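Local coordinates for regulatory protein SWI6 (Saccharomyces cerevisiae, PDB 1SW6), which serves as the shared regulatory subunit of the yeast transcription complexes SBF and MBF, which drive cell-cycle-dependent transcription, and is represented here by its ankyrin-repeat domain, at residues A[268-272]-A[273-277]. Residues are numbered along the deposited sequence; the frame is centred on the assembly and turned at random.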
loop_
_atom_site.group_PDB
_atom_site.type_symbol
_atom_site.label_atom_id
_atom_site.label_comp_id
_atom_site.label_asym_id
_atom_site.label_seq_id
_atom_site.Cartn_x
_atom_site.Cartn_y
_atom_site.Cartn_z
ATOM N N LEU A 268 -7.800 -26.479 18.899
ATOM C CA LEU A 268 -9.167 -26.025 18.742
ATOM C C LEU A 268 -9.748 -25.389 20.003
ATOM O O LEU A 268 -10.320 -24.293 19.947
ATOM C CB LEU A 268 -10.053 -27.181 18.267
ATOM C CG LEU A 268 -11.529 -26.805 18.076
ATOM C CD1 LEU A 268 -11.660 -25.692 17.044
ATOM C CD2 LEU A 268 -12.317 -28.028 17.644
ATOM N N LYS A 269 -9.601 -26.051 21.147
ATOM C CA LYS A 269 -10.150 -25.469 22.352
ATOM C C LYS A 269 -9.463 -24.140 22.721
ATOM O O LYS A 269 -10.082 -23.255 23.335
ATOM C CB LYS A 269 -10.099 -26.477 23.506
ATOM C CG LYS A 269 -8.754 -27.059 23.854
ATOM C CD LYS A 269 -8.972 -28.125 24.926
ATOM C CE LYS A 269 -7.677 -28.741 25.405
ATOM N NZ LYS A 269 -7.002 -29.487 24.313
ATOM N N TRP A 270 -8.195 -23.988 22.340
ATOM C CA TRP A 270 -7.493 -22.741 22.634
ATOM C C TRP A 270 -8.093 -21.629 21.785
ATOM O O TRP A 270 -8.307 -20.525 22.271
ATOM C CB TRP A 270 -5.998 -22.827 22.319
ATOM C CG TRP A 270 -5.255 -21.603 22.811
ATOM C CD1 TRP A 270 -4.695 -21.425 24.050
ATOM C CD2 TRP A 270 -5.053 -20.368 22.102
ATOM N NE1 TRP A 270 -4.162 -20.160 24.155
ATOM C CE2 TRP A 270 -4.365 -19.492 22.976
ATOM C CE3 TRP A 270 -5.389 -19.916 20.818
ATOM C CZ2 TRP A 270 -4.000 -18.188 22.604
ATOM C CZ3 TRP A 270 -5.025 -18.610 20.445
ATOM C CH2 TRP A 270 -4.338 -17.766 21.341
ATOM N N ILE A 271 -8.354 -21.932 20.514
ATOM C CA ILE A 271 -8.930 -20.958 19.586
ATOM C C ILE A 271 -10.299 -20.521 20.090
ATOM O O ILE A 271 -10.593 -19.326 20.155
ATOM C CB ILE A 271 -9.070 -21.562 18.161
ATOM C CG1 ILE A 271 -7.687 -21.889 17.592
ATOM C CG2 ILE A 271 -9.751 -20.576 17.232
ATOM C CD1 ILE A 271 -6.793 -20.669 17.431
ATOM N N ILE A 272 -11.129 -21.495 20.448
ATOM C CA ILE A 272 -12.465 -21.208 20.967
ATOM C C ILE A 272 -12.393 -20.383 22.249
ATOM O O ILE A 272 -13.051 -19.359 22.363
ATOM C CB ILE A 272 -13.259 -22.512 21.250
ATOM C CG1 ILE A 272 -13.591 -23.192 19.918
ATOM C CG2 ILE A 272 -14.543 -22.203 22.026
ATOM C CD1 ILE A 272 -14.220 -24.567 20.050
ATOM N N ALA A 273 -11.566 -20.791 23.201
ATOM C CA ALA A 273 -11.490 -20.052 24.462
ATOM C C ALA A 273 -10.751 -18.717 24.438
ATOM O O ALA A 273 -11.091 -17.822 25.205
ATOM C CB ALA A 273 -10.888 -20.932 25.535
ATOM N N ASN A 274 -9.764 -18.568 23.556
ATOM C CA ASN A 274 -8.964 -17.342 23.516
ATOM C C ASN A 274 -9.107 -16.410 22.327
ATOM O O ASN A 274 -8.714 -15.250 22.406
ATOM C CB ASN A 274 -7.485 -17.697 23.631
ATOM C CG ASN A 274 -7.168 -18.417 24.900
ATOM O OD1 ASN A 274 -7.145 -17.823 25.981
ATOM N ND2 ASN A 274 -6.933 -19.720 24.789
ATOM N N MET A 275 -9.643 -16.898 21.219
ATOM C CA MET A 275 -9.732 -16.030 20.071
ATOM C C MET A 275 -11.114 -15.796 19.524
ATOM O O MET A 275 -11.496 -14.649 19.273
ATOM C CB MET A 275 -8.833 -16.567 18.956
ATOM C CG MET A 275 -8.674 -15.620 17.783
ATOM S SD MET A 275 -7.894 -16.442 16.401
ATOM C CE MET A 275 -6.192 -16.460 16.960
ATOM N N LEU A 276 -11.859 -16.882 19.336
ATOM C CA LEU A 276 -13.181 -16.804 18.752
ATOM C C LEU A 276 -14.077 -15.727 19.332
ATOM O O LEU A 276 -14.696 -14.984 18.576
ATOM C CB LEU A 276 -13.887 -18.165 18.819
ATOM C CG LEU A 276 -15.298 -18.210 18.196
ATOM C CD1 LEU A 276 -15.250 -17.778 16.729
ATOM C CD2 LEU A 276 -15.874 -19.624 18.302
ATOM N N ASN A 277 -14.138 -15.637 20.655
ATOM C CA ASN A 277 -14.990 -14.653 21.320
ATOM C C ASN A 277 -14.210 -13.539 22.020
ATOM O O ASN A 277 -14.731 -12.895 22.927
ATOM C CB ASN A 277 -15.902 -15.356 22.337
ATOM C CG ASN A 277 -16.731 -16.469 21.707
ATOM O OD1 ASN A 277 -17.523 -16.231 20.796
ATOM N ND2 ASN A 277 -16.545 -17.692 22.190
HETATM O O HOH W 1 -12.541 -16.518 22.684
HETATM O O HOH W 2 -14.599 -18.506 24.830
#
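Asn274 lies over one face of the Trp270 indole, one turn further along helix 268-276, with its CB 3.6 Å from the centroid of the six-membered ring and almost on the ring normal, a CH-pi contact. Its amide plane is inclined by 34° to the ring. The side chain folds back beside its own backbone N (chi1 -60°), which lets Asn274 ND2 donate to Trp270 O at 3.0 Å in a bent bond (141° at the hydrogen). The same carbonyl accepts the backbone N of Asn274, so one residue grips it twice. Asn274 ND2 also sits above the five-membered part of the ring, 2.9 Å from Trp270 NE1, a packing contact and not a hydrogen bond between two donors; the indole N-H bonds to Leu43 O.

One residue on, Ile271 O is shared as well. Met275 N reaches it at 2.8 Å and Leu276 N at 2.9 Å, from opposite faces of the carbonyl plane, and the bond from Leu276 widens the last turn to a pi-type one. Ile272 O is served by water: one molecule donates to it and accepts from Asn277 N, while a second donates to it and takes only a weak bond from Asn277 ND2. Asn277 OD1 accepts a hydrogen bond from Asp308 N. On the buried side, Met275 CE approaches Trp270 CZ3 and Ile271 CD1, and Met275 also touches helix 204-212. Both segments belong to the third ankyrin repeat. Leu276 N is thus diverted to Ile271 O and two waters replace it at Ile272 O, while Trp270 O and Ile271 O keep their regular helical bonds and each gain a second donor.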